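R.Ecl18kI (Enterobacter cloacae, PDB 2GB7) recognises the double-stranded sequence 5'-CCNGG-3' as a type II restriction endonuclease, flipping out nucleotides in its DNA complex, and cleaves both strands before the first cytosine. Local coordinates at residues F[108-111]-F[112-115]; F[185-188]-F[189-192]; F[290-293]-F[294-298]; F[128-131]-F[132-135]. The protein carries 1 engineered substitution. One frame throughout, in Å; residues are numbered along the deposited sequence.

Contact 1: residues F[108-111]-F[112-115]; sequences LALS and NTQS. With nucleotides of chain A.
Two acceptors of the DNA grip the side-chain amide nitrogen of Q114, a residue whose backbone N is bonded to L110 O one helical turn back. Q114 NE2 donates to DG6 of chain A N3 at 3.1 Å, with an N-H...N angle of 158°, and to DG7 of chain A O4' at 3.2 Å. The motif is a turn of the long helix 102-134 set against the minor-groove edge of the bases, where N3 and N2 are the guanine atoms that can be read. Both functions of the amide are used, for Q114 OE1 takes the N2 amino group of DG6 of chain A at 3.2 Å and also meets R117 of the second subunit. The main chain joins in as well: Q114 O accepts N2 of DG7 of chain A at 3.1 Å and 165°. A bend at chi2 swings the amide toward the bases, while CG rests on the L110 carbonyl.

L110 runs alongside Q114 and points the same way, its CD1 at 4.0 Å from Q114 CG, and its other methyl lies near the DG6 phosphate of chain A. On the flank of the helix it is the DNA backbone that is held. T113 OG1 and S115 OG bind further phosphates, and N112 faces away from the DNA, with OD1 taken by R17 and ND2 bonded to T72 of helix 49-77. R17 also reaches the hydroxyl of S111. With chi1 at -174°, that same S111 OG stands 2.7 Å from OP1 of DG8 of chain A, to which it gives a hydrogen bond.

Contact 2: residues F[185-188]-F[189-192]; sequences LRER and WQEV. With nucleotides of chain B.
The chain winds through tight i to i+3 turns here, Q190 N bonding E187 O at 3.1 Å and E191 N bonding R188 O at 3.0 Å, both donors lying above the carbonyl planes, on the way into helix 191-199. R188 is gripped edge-on by a guanine: its NE donates to O6 of DG6 of chain B at 2.7 Å and its NH2 to N7 of the same base, while C2' of DC4 of chain B covers one guanidinium face and L185 O the opposite one. R186 repeats the two-pronged pattern one base on, its NH2 meeting N7 of DG7 of chain B at 2.9 Å and its NE meeting O6. Such bidentate arginine-guanine pairs are the classic major-groove reading of a G, carried here by a loop of the PDDEXK nuclease fold; between the two arginines, E187 OE2 takes N4 of a cytosine. Behind them W189 packs against the loop. A chi1 of 60° lays its indole back along the loop, so that R186 O sits at the ring edge, 3.0 Å from W189 CD1, and L185 CB is 4.1 Å from the same atom. T217, I220 and L221 of helix 215-223 pack on this ring. The E191 chain lies beside that of R188, though its OE1 forms a salt bridge with K182.

Contact 3: residues F[290-293]-F[294-298]; sequences PYVV and NYYRN
N294 answers P290 across the first turn of helix 290-302, its backbone N bonding P290 O at 2.8 Å and 161°. Its side chain stays on the solvent side, with CG folded back over the same carbonyl. Y295 follows, its N bonded to Y291 O at 3.1 Å and its CB close against V292 O. The ring then swings away from the first turn, with CG anti to the backbone N (chi1 162°), and carries OH to I137 O and V139 N. Those two bonds satisfy a buried hydroxyl and tie the helix to the chain just beyond helix 102-134.

Y296 makes the closest side-chain meeting of the pair of segments. Its ring lies beside V292 and points the same way, with CE1 at 3.4 Å from V292 CG1, while CD1 comes within 3.2 Å of V292 O. The neighbouring tyrosine shields one face of this ring: Y295 CD2 stands 3.9 Å above the plane, over its centre. Beyond the ring, I279 and I283 of helix 269-285 complete the packing.

R297 is the last residue to reach back to the first turn, its N bonding V293 O at 2.9 Å. Its CG sits between the backbone N and the carbonyl carbon (chi1 66°), and a bend at chi3 brings NH2 to 3.5 Å from V293 CG1, so the guanidinium crosses the valine at the surface. With V292, Y295 and Y296 turned to helices 24-34, 102-134 and 269-285, and P290, N294 and R297 on the outside, this is an amphipathic helix packed on the outer side of a helical bundle.

Contact 4: residues F[128-131]-F[132-135]; sequences LELL and MMGA
M133 stretches back alongside E129, the residue one turn earlier, and its atoms can be followed in order. CB lies 3.7 Å from both L130 O and E129 O. CG settles closer, 3.3 Å from E129 O, the very carbonyl that accepts the M133 backbone N at 3.0 Å in the carbonyl plane. SD stays near E129 O and passes L130 CD2 at 4.1 Å. With chi2 and chi3 both near 180°, the chain stays straight and delivers CE to the glutamate, 3.6 Å from E129 CG and 3.5 Å from E129 OE2. E129 is itself extended, so the two chains run side by side, a methyl packed along the aliphatic stem and one carboxylate oxygen. M133 is shared, for V292, Y295 and Y296 of helix 290-302 press on it as well.

M132 takes the contrary form. Bent at chi2 and chi3, it curls with CG over L128 O at 3.3 Å and turns toward A255 of helix 248-259. L131 reaches Y52 and P49 of helix 49-77, and L130 meets V28 and F32 of helix 24-34. Neighbours on so many flanks mark the last turns of helix 102-134 as a central helix buried within a helical bundle.

How the contacts relate
Contacts 1 and 4 sit on the same helix, 102-134, with centres 29 Å apart on opposite sides of the chain's centre, and their chemistry diverges accordingly. Both are buried, contact 1 by DNA, the second subunit and helices 6-20 and 49-77, contact 4 by apolar and aromatic side chains of surrounding helices. Contact 2 shares the DNA and the subunit interface with contact 1, yet its arginines use major-groove atoms, whereas 112-115 uses minor-groove atoms and sugar-phosphate groups. Contact 3 is the most exposed of the four, and its inner face meets contact 4 directly: Y296 OH lies 3.5 Å from M133 CE, and V292 CG2 lies 3.8 Å from L130 CD2. Neither touches the second subunit.

Contact 1: residues F[108-111]-F[112-115]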
# COMPACT_ATOMS: atom_id res chain seq x y z
N LEU F 108 -0.01 17.38 -9.18
CA LEU F 108 -1.38 17.13 -9.63
C LEU F 108 -1.64 15.66 -9.92
O LEU F 108 -2.64 15.10 -9.46
CB LEU F 108 -1.69 17.96 -10.88
CG LEU F 108 -3.04 17.75 -11.57
CD1 LEU F 108 -4.19 18.07 -10.65
CD2 LEU F 108 -3.14 18.62 -12.83
N ALA F 109 -0.78 15.04 -10.72
CA ALA F 109 -0.98 13.62 -11.05
C ALA F 109 -0.90 12.77 -9.80
O ALA F 109 -1.69 11.84 -9.63
CB ALA F 109 0.04 13.16 -12.06
N LEU F 110 0.04 13.09 -8.92
CA LEU F 110 0.17 12.38 -7.66
C LEU F 110 -1.13 12.45 -6.85
O LEU F 110 -1.63 11.41 -6.38
CB LEU F 110 1.33 12.90 -6.81
CG LEU F 110 1.56 12.27 -5.42
CD1 LEU F 110 1.81 10.76 -5.51
CD2 LEU F 110 2.75 12.99 -4.76
N SER F 111 -1.67 13.66 -6.71
CA SER F 111 -2.93 13.88 -5.99
C SER F 111 -4.05 13.04 -6.61
O SER F 111 -4.82 12.40 -5.88
CB SER F 111 -3.28 15.37 -6.03
OG SER F 111 -4.42 15.65 -5.24
N ASN F 112 -4.11 13.04 -7.95
CA ASN F 112 -5.06 12.18 -8.71
C ASN F 112 -4.96 10.69 -8.42
O ASN F 112 -5.99 10.03 -8.18
CB ASN F 112 -4.89 12.39 -10.22
CG ASN F 112 -5.50 13.69 -10.70
OD1 ASN F 112 -6.15 14.43 -9.96
ND2 ASN F 112 -5.30 13.96 -11.98
N THR F 113 -3.74 10.14 -8.44
CA THR F 113 -3.64 8.69 -8.17
C THR F 113 -3.93 8.37 -6.72
O THR F 113 -4.48 7.29 -6.40
CB THR F 113 -2.30 8.03 -8.61
OG1 THR F 113 -2.41 6.60 -8.47
CG2 THR F 113 -1.08 8.60 -7.83
N GLN F 114 -3.58 9.29 -5.82
CA GLN F 114 -3.89 9.03 -4.39
C GLN F 114 -5.39 9.08 -4.12
O GLN F 114 -5.94 8.28 -3.31
CB GLN F 114 -3.15 10.01 -3.51
CG GLN F 114 -1.63 9.94 -3.64
CD GLN F 114 -1.05 8.68 -3.00
OE1 GLN F 114 -1.28 7.54 -3.46
NE2 GLN F 114 -0.33 8.87 -1.90
N SER F 115 -6.06 9.99 -4.82
CA SER F 115 -7.51 10.04 -4.74
C SER F 115 -8.10 8.77 -5.35
O SER F 115 -8.99 8.17 -4.76
CB SER F 115 -8.03 11.29 -5.46
OG SER F 115 -9.44 11.24 -5.67
P DG A 7 2.30 12.83 0.72
OP1 DG A 7 3.53 13.37 0.09
OP2 DG A 7 2.17 12.83 2.20
O5' DG A 7 1.04 13.58 0.09
C5' DG A 7 0.86 13.60 -1.32
C4' DG A 7 -0.58 13.35 -1.69
O4' DG A 7 -0.94 11.98 -1.37
C3' DG A 7 -1.61 14.23 -0.99
O3' DG A 7 -2.63 14.57 -1.94
C2' DG A 7 -2.12 13.34 0.14
C1' DG A 7 -2.02 11.95 -0.46
N9 DG A 7 -1.75 10.88 0.51
C8 DG A 7 -0.84 10.91 1.54
N7 DG A 7 -0.80 9.80 2.22
C5 DG A 7 -1.73 8.98 1.60
C6 DG A 7 -2.12 7.65 1.90
O6 DG A 7 -1.68 6.90 2.78
N1 DG A 7 -3.10 7.20 1.03
C2 DG A 7 -3.64 7.93 -0.00
N2 DG A 7 -4.59 7.32 -0.73
N3 DG A 7 -3.28 9.17 -0.30
C4 DG A 7 -2.33 9.63 0.55
P DG A 8 -3.96 15.34 -1.48
OP1 DG A 8 -4.35 16.23 -2.61
OP2 DG A 8 -3.82 15.90 -0.12
O5' DG A 8 -5.03 14.16 -1.46
C5' DG A 8 -5.18 13.32 -2.59
C4' DG A 8 -6.24 12.28 -2.35
O4' DG A 8 -5.78 11.30 -1.40
C3' DG A 8 -7.56 12.82 -1.80
O3' DG A 8 -8.63 12.13 -2.44
C2' DG A 8 -7.48 12.48 -0.32
C1' DG A 8 -6.70 11.18 -0.34
N9 DG A 8 -5.94 10.89 0.87
C8 DG A 8 -4.95 11.66 1.43
N7 DG A 8 -4.42 11.12 2.49
C5 DG A 8 -5.10 9.92 2.65
C6 DG A 8 -4.95 8.90 3.62
O6 DG A 8 -4.16 8.85 4.57
N1 DG A 8 -5.85 7.86 3.41
C2 DG A 8 -6.78 7.81 2.40
N2 DG A 8 -7.57 6.73 2.38
N3 DG A 8 -6.92 8.75 1.48
C4 DG A 8 -6.05 9.77 1.66
P DG A 6 6.07 10.57 -3.40
OP1 DG A 6 6.11 9.35 -4.25
OP2 DG A 6 6.13 11.91 -4.05
O5' DG A 6 4.76 10.54 -2.50
C5' DG A 6 4.25 9.33 -1.98
C4' DG A 6 2.99 9.61 -1.21
O4' DG A 6 2.35 8.39 -0.78
C3' DG A 6 3.20 10.44 0.06
O3' DG A 6 2.08 11.33 0.19
C2' DG A 6 3.14 9.40 1.16
C1' DG A 6 2.07 8.49 0.60
N9 DG A 6 1.99 7.13 1.13
C8 DG A 6 2.78 6.54 2.08
N7 DG A 6 2.41 5.31 2.35
C5 DG A 6 1.32 5.10 1.53
C6 DG A 6 0.47 3.96 1.38
O6 DG A 6 0.53 2.88 1.98
N1 DG A 6 -0.51 4.18 0.42
C2 DG A 6 -0.67 5.33 -0.30
N2 DG A 6 -1.67 5.34 -1.19
N3 DG A 6 0.09 6.40 -0.15
C4 DG A 6 1.05 6.21 0.77

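Contact 2: residues F[185-188]-F[189-192]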
# COMPACT_ATOMS: atom_id res chain seq x y z
N LEU F 185 -4.76 -7.22 -4.18
CA LEU F 185 -4.11 -7.77 -2.98
C LEU F 185 -2.67 -7.36 -2.80
O LEU F 185 -2.26 -7.08 -1.67
CB LEU F 185 -4.20 -9.30 -2.93
CG LEU F 185 -5.62 -9.86 -2.92
CD1 LEU F 185 -5.65 -11.39 -2.60
CD2 LEU F 185 -6.50 -9.14 -1.90
N ARG F 186 -1.89 -7.34 -3.89
CA ARG F 186 -0.43 -7.26 -3.77
C ARG F 186 0.06 -8.10 -2.58
O ARG F 186 -0.32 -9.29 -2.46
CB ARG F 186 0.05 -5.80 -3.71
CG ARG F 186 -0.27 -5.00 -4.99
CD ARG F 186 0.57 -5.51 -6.17
NE ARG F 186 0.44 -4.64 -7.34
CZ ARG F 186 -0.52 -4.74 -8.25
NH1 ARG F 186 -1.44 -5.69 -8.17
NH2 ARG F 186 -0.53 -3.89 -9.29
N GLU F 187 0.88 -7.51 -1.72
CA GLU F 187 1.23 -8.14 -0.42
C GLU F 187 0.32 -7.74 0.76
O GLU F 187 0.43 -8.27 1.90
CB GLU F 187 2.68 -7.81 -0.08
CG GLU F 187 2.81 -6.60 0.80
CD GLU F 187 2.49 -5.26 0.13
OE1 GLU F 187 2.24 -5.21 -1.11
OE2 GLU F 187 2.47 -4.24 0.86
N ARG F 188 -0.58 -6.80 0.48
CA ARG F 188 -1.50 -6.23 1.47
C ARG F 188 -2.49 -7.20 2.06
O ARG F 188 -3.01 -6.90 3.13
CB ARG F 188 -2.24 -5.02 0.86
CG ARG F 188 -1.24 -3.82 0.65
CD ARG F 188 -1.92 -2.64 -0.11
NE ARG F 188 -2.11 -2.89 -1.54
CZ ARG F 188 -3.22 -3.37 -2.11
NH1 ARG F 188 -4.33 -3.70 -1.41
NH2 ARG F 188 -3.20 -3.57 -3.41
N TRP F 189 -2.69 -8.35 1.43
CA TRP F 189 -3.49 -9.42 2.04
C TRP F 189 -2.95 -9.85 3.41
O TRP F 189 -3.69 -10.36 4.22
CB TRP F 189 -3.61 -10.65 1.13
CG TRP F 189 -2.29 -11.26 0.80
CD1 TRP F 189 -1.54 -11.03 -0.31
CD2 TRP F 189 -1.53 -12.19 1.61
NE1 TRP F 189 -0.37 -11.76 -0.27
CE2 TRP F 189 -0.35 -12.49 0.90
CE3 TRP F 189 -1.75 -12.81 2.85
CZ2 TRP F 189 0.63 -13.35 1.40
CZ3 TRP F 189 -0.78 -13.68 3.35
CH2 TRP F 189 0.38 -13.97 2.64
N GLN F 190 -1.66 -9.66 3.64
CA GLN F 190 -1.03 -10.03 4.90
C GLN F 190 -1.66 -9.28 6.07
O GLN F 190 -1.59 -9.76 7.21
CB GLN F 190 0.48 -9.74 4.81
CG GLN F 190 1.20 -10.69 3.79
CD GLN F 190 2.63 -10.25 3.45
OE1 GLN F 190 3.09 -9.21 3.90
NE2 GLN F 190 3.28 -10.99 2.55
N GLU F 191 -2.30 -8.13 5.79
CA GLU F 191 -2.98 -7.36 6.86
C GLU F 191 -4.14 -8.14 7.44
O GLU F 191 -4.52 -7.93 8.60
CB GLU F 191 -3.49 -6.04 6.30
CG GLU F 191 -2.31 -5.16 5.76
CD GLU F 191 -2.78 -3.94 4.99
OE1 GLU F 191 -4.02 -3.78 4.81
OE2 GLU F 191 -1.88 -3.13 4.52
N VAL F 192 -4.74 -9.01 6.62
CA VAL F 192 -5.99 -9.67 7.01
C VAL F 192 -5.76 -10.72 8.11
O VAL F 192 -6.42 -10.63 9.13
CB VAL F 192 -6.78 -10.20 5.79
CG1 VAL F 192 -8.11 -10.72 6.24
CG2 VAL F 192 -7.00 -9.05 4.78
P DG B 6 -4.44 4.58 -10.36
OP1 DG B 6 -4.57 5.24 -9.03
OP2 DG B 6 -4.27 5.42 -11.57
O5' DG B 6 -3.21 3.57 -10.33
C5' DG B 6 -2.92 2.78 -9.18
C4' DG B 6 -1.69 1.95 -9.44
O4' DG B 6 -1.15 1.40 -8.22
C3' DG B 6 -1.89 0.77 -10.38
O3' DG B 6 -0.72 0.63 -11.18
C2' DG B 6 -1.98 -0.41 -9.43
C1' DG B 6 -0.96 0.01 -8.40
N9 DG B 6 -1.01 -0.62 -7.09
C8 DG B 6 -1.87 -1.59 -6.63
N7 DG B 6 -1.61 -1.96 -5.40
C5 DG B 6 -0.52 -1.18 -5.04
C6 DG B 6 0.22 -1.13 -3.83
O6 DG B 6 0.07 -1.80 -2.80
N1 DG B 6 1.24 -0.18 -3.88
C2 DG B 6 1.51 0.62 -4.97
N2 DG B 6 2.52 1.50 -4.84
N3 DG B 6 0.84 0.57 -6.10
C4 DG B 6 -0.16 -0.34 -6.07
P DG B 7 -0.80 -0.10 -12.60
OP1 DG B 7 -1.92 0.53 -13.34
OP2 DG B 7 -0.81 -1.57 -12.37
O5' DG B 7 0.57 0.30 -13.31
C5' DG B 7 0.97 1.66 -13.38
C4' DG B 7 2.42 1.80 -12.99
O4' DG B 7 2.58 1.42 -11.60
C3' DG B 7 3.40 0.93 -13.78
O3' DG B 7 4.61 1.68 -13.94
C2' DG B 7 3.60 -0.27 -12.87
C1' DG B 7 3.50 0.35 -11.49
N9 DG B 7 3.01 -0.55 -10.44
C8 DG B 7 1.99 -1.46 -10.54
N7 DG B 7 1.76 -2.10 -9.42
C5 DG B 7 2.69 -1.57 -8.53
C6 DG B 7 2.93 -1.87 -7.17
O6 DG B 7 2.34 -2.67 -6.43
N1 DG B 7 3.98 -1.11 -6.66
C2 DG B 7 4.71 -0.19 -7.37
N2 DG B 7 5.68 0.44 -6.70
N3 DG B 7 4.49 0.10 -8.64
C4 DG B 7 3.48 -0.62 -9.15
P DC B 4 -8.35 -1.27 -1.19
OP1 DC B 4 -9.45 -1.89 -1.96
OP2 DC B 4 -7.59 -2.08 -0.19
O5' DC B 4 -7.29 -0.65 -2.20
C5' DC B 4 -7.70 0.30 -3.18
C4' DC B 4 -6.49 0.78 -3.95
O4' DC B 4 -5.63 1.52 -3.06
C3' DC B 4 -5.64 -0.33 -4.57
O3' DC B 4 -5.16 0.08 -5.86
C2' DC B 4 -4.47 -0.44 -3.60
C1' DC B 4 -4.32 0.98 -3.10
N1 DC B 4 -3.75 1.07 -1.75
C2 DC B 4 -2.71 1.99 -1.50
O2 DC B 4 -2.35 2.76 -2.40
N3 DC B 4 -2.12 2.00 -0.28
C4 DC B 4 -2.54 1.16 0.67
N4 DC B 4 -1.90 1.17 1.84
C5 DC B 4 -3.64 0.27 0.46
C6 DC B 4 -4.20 0.26 -0.75

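Contact 3: residues F[290-293]-F[294-298]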
# COMPACT_ATOMS: atom_id res chain seq x y z
N PRO F 290 -32.15 7.87 0.60
CA PRO F 290 -33.46 7.28 0.89
C PRO F 290 -33.42 5.77 0.87
O PRO F 290 -34.01 5.12 1.75
CB PRO F 290 -34.33 7.81 -0.26
CG PRO F 290 -33.76 9.13 -0.55
CD PRO F 290 -32.27 8.96 -0.39
N TYR F 291 -32.76 5.20 -0.13
CA TYR F 291 -32.78 3.72 -0.24
C TYR F 291 -32.14 3.08 0.98
O TYR F 291 -32.60 2.04 1.46
CB TYR F 291 -32.09 3.23 -1.51
CG TYR F 291 -32.06 1.71 -1.70
CD1 TYR F 291 -33.07 1.07 -2.43
CD2 TYR F 291 -31.02 0.93 -1.18
CE1 TYR F 291 -33.03 -0.32 -2.64
CE2 TYR F 291 -31.00 -0.46 -1.36
CZ TYR F 291 -32.01 -1.07 -2.11
OH TYR F 291 -31.99 -2.42 -2.30
N VAL F 292 -31.07 3.68 1.46
CA VAL F 292 -30.33 3.13 2.57
C VAL F 292 -31.08 3.38 3.88
O VAL F 292 -31.17 2.50 4.74
CB VAL F 292 -28.92 3.72 2.63
CG1 VAL F 292 -28.18 3.17 3.84
CG2 VAL F 292 -28.15 3.36 1.35
N VAL F 293 -31.62 4.59 4.03
CA VAL F 293 -32.47 4.89 5.18
C VAL F 293 -33.62 3.90 5.26
O VAL F 293 -33.91 3.37 6.32
CB VAL F 293 -32.98 6.37 5.18
CG1 VAL F 293 -33.98 6.61 6.32
CG2 VAL F 293 -31.82 7.31 5.30
N ASN F 294 -34.28 3.63 4.13
CA ASN F 294 -35.39 2.71 4.19
C ASN F 294 -34.94 1.30 4.59
O ASN F 294 -35.65 0.63 5.34
CB ASN F 294 -36.17 2.78 2.88
CG ASN F 294 -36.80 4.16 2.69
OD1 ASN F 294 -36.86 4.96 3.63
ND2 ASN F 294 -37.27 4.44 1.48
N TYR F 295 -33.77 0.87 4.13
CA TYR F 295 -33.21 -0.42 4.51
C TYR F 295 -33.02 -0.50 6.02
O TYR F 295 -33.40 -1.49 6.66
CB TYR F 295 -31.88 -0.65 3.78
CG TYR F 295 -31.02 -1.71 4.42
CD1 TYR F 295 -31.18 -3.05 4.10
CD2 TYR F 295 -30.04 -1.36 5.34
CE1 TYR F 295 -30.40 -4.02 4.72
CE2 TYR F 295 -29.25 -2.30 5.94
CZ TYR F 295 -29.44 -3.63 5.63
OH TYR F 295 -28.64 -4.58 6.23
N TYR F 296 -32.46 0.56 6.60
CA TYR F 296 -32.25 0.57 8.04
C TYR F 296 -33.57 0.64 8.83
O TYR F 296 -33.72 -0.01 9.86
CB TYR F 296 -31.33 1.71 8.43
CG TYR F 296 -29.87 1.43 8.16
CD1 TYR F 296 -29.19 2.16 7.21
CD2 TYR F 296 -29.17 0.45 8.89
CE1 TYR F 296 -27.87 1.93 6.94
CE2 TYR F 296 -27.81 0.20 8.62
CZ TYR F 296 -27.18 0.97 7.63
OH TYR F 296 -25.83 0.85 7.31
N ARG F 297 -34.52 1.42 8.33
CA ARG F 297 -35.78 1.54 9.06
C ARG F 297 -36.56 0.22 9.04
O ARG F 297 -37.28 -0.07 10.00
CB ARG F 297 -36.57 2.80 8.65
CG ARG F 297 -37.08 2.85 7.26
CD ARG F 297 -37.91 4.14 7.01
NE ARG F 297 -37.24 5.37 7.46
CZ ARG F 297 -37.66 6.60 7.17
NH1 ARG F 297 -38.76 6.78 6.44
NH2 ARG F 297 -37.00 7.67 7.62
N ASN F 298 -36.39 -0.61 8.01
CA ASN F 298 -36.96 -1.97 8.05
C ASN F 298 -36.37 -2.77 9.20
O ASN F 298 -37.08 -3.51 9.89
CB ASN F 298 -36.72 -2.73 6.75
CG ASN F 298 -37.47 -2.15 5.58
OD1 ASN F 298 -38.55 -1.55 5.74
ND2 ASN F 298 -36.92 -2.33 4.38

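Contact 4: residues F[128-131]-F[132-135]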
# COMPACT_ATOMS: atom_id res chain seq x y z
N LEU F 128 -20.30 -3.21 -2.32
CA LEU F 128 -20.61 -4.44 -1.55
C LEU F 128 -21.64 -4.19 -0.44
O LEU F 128 -22.47 -5.05 -0.13
CB LEU F 128 -19.32 -5.02 -0.95
CG LEU F 128 -18.30 -5.51 -2.00
CD1 LEU F 128 -16.97 -5.92 -1.27
CD2 LEU F 128 -18.93 -6.72 -2.77
N GLU F 129 -21.60 -2.98 0.13
CA GLU F 129 -22.57 -2.58 1.14
C GLU F 129 -23.96 -2.58 0.53
O GLU F 129 -24.90 -3.20 1.08
CB GLU F 129 -22.20 -1.17 1.56
CG GLU F 129 -23.06 -0.59 2.61
CD GLU F 129 -22.56 0.77 3.05
OE1 GLU F 129 -21.42 1.15 2.68
OE2 GLU F 129 -23.33 1.43 3.77
N LEU F 130 -24.12 -1.91 -0.61
CA LEU F 130 -25.42 -1.89 -1.27
C LEU F 130 -25.88 -3.27 -1.75
O LEU F 130 -27.06 -3.54 -1.75
CB LEU F 130 -25.44 -0.87 -2.42
CG LEU F 130 -25.33 0.57 -1.93
CD1 LEU F 130 -25.11 1.52 -3.10
CD2 LEU F 130 -26.59 1.00 -1.18
N LEU F 131 -24.93 -4.13 -2.10
CA LEU F 131 -25.25 -5.53 -2.43
C LEU F 131 -25.92 -6.23 -1.25
O LEU F 131 -26.93 -6.87 -1.42
CB LEU F 131 -23.97 -6.27 -2.84
CG LEU F 131 -24.06 -7.78 -3.04
CD1 LEU F 131 -25.06 -8.08 -4.14
CD2 LEU F 131 -22.70 -8.32 -3.41
N MET F 132 -25.32 -6.14 -0.07
CA MET F 132 -25.92 -6.77 1.12
C MET F 132 -27.28 -6.16 1.45
O MET F 132 -28.23 -6.89 1.74
CB MET F 132 -24.96 -6.63 2.31
CG MET F 132 -23.59 -7.25 2.06
SD MET F 132 -23.63 -8.97 1.56
CE MET F 132 -23.89 -9.72 3.16
N MET F 133 -27.41 -4.83 1.33
CA MET F 133 -28.71 -4.15 1.56
C MET F 133 -29.76 -4.59 0.56
O MET F 133 -30.90 -4.94 0.92
CB MET F 133 -28.55 -2.64 1.52
CG MET F 133 -27.63 -2.16 2.61
SD MET F 133 -27.36 -0.39 2.56
CE MET F 133 -26.37 -0.30 4.07
N GLY F 134 -29.37 -4.64 -0.71
CA GLY F 134 -30.26 -5.12 -1.76
C GLY F 134 -30.73 -6.55 -1.48
O GLY F 134 -31.88 -6.92 -1.75
N ALA F 135 -29.81 -7.38 -0.98
CA ALA F 135 -30.10 -8.78 -0.64
C ALA F 135 -31.00 -8.91 0.60
O ALA F 135 -31.51 -10.00 0.90
CB ALA F 135 -28.80 -9.52 -0.43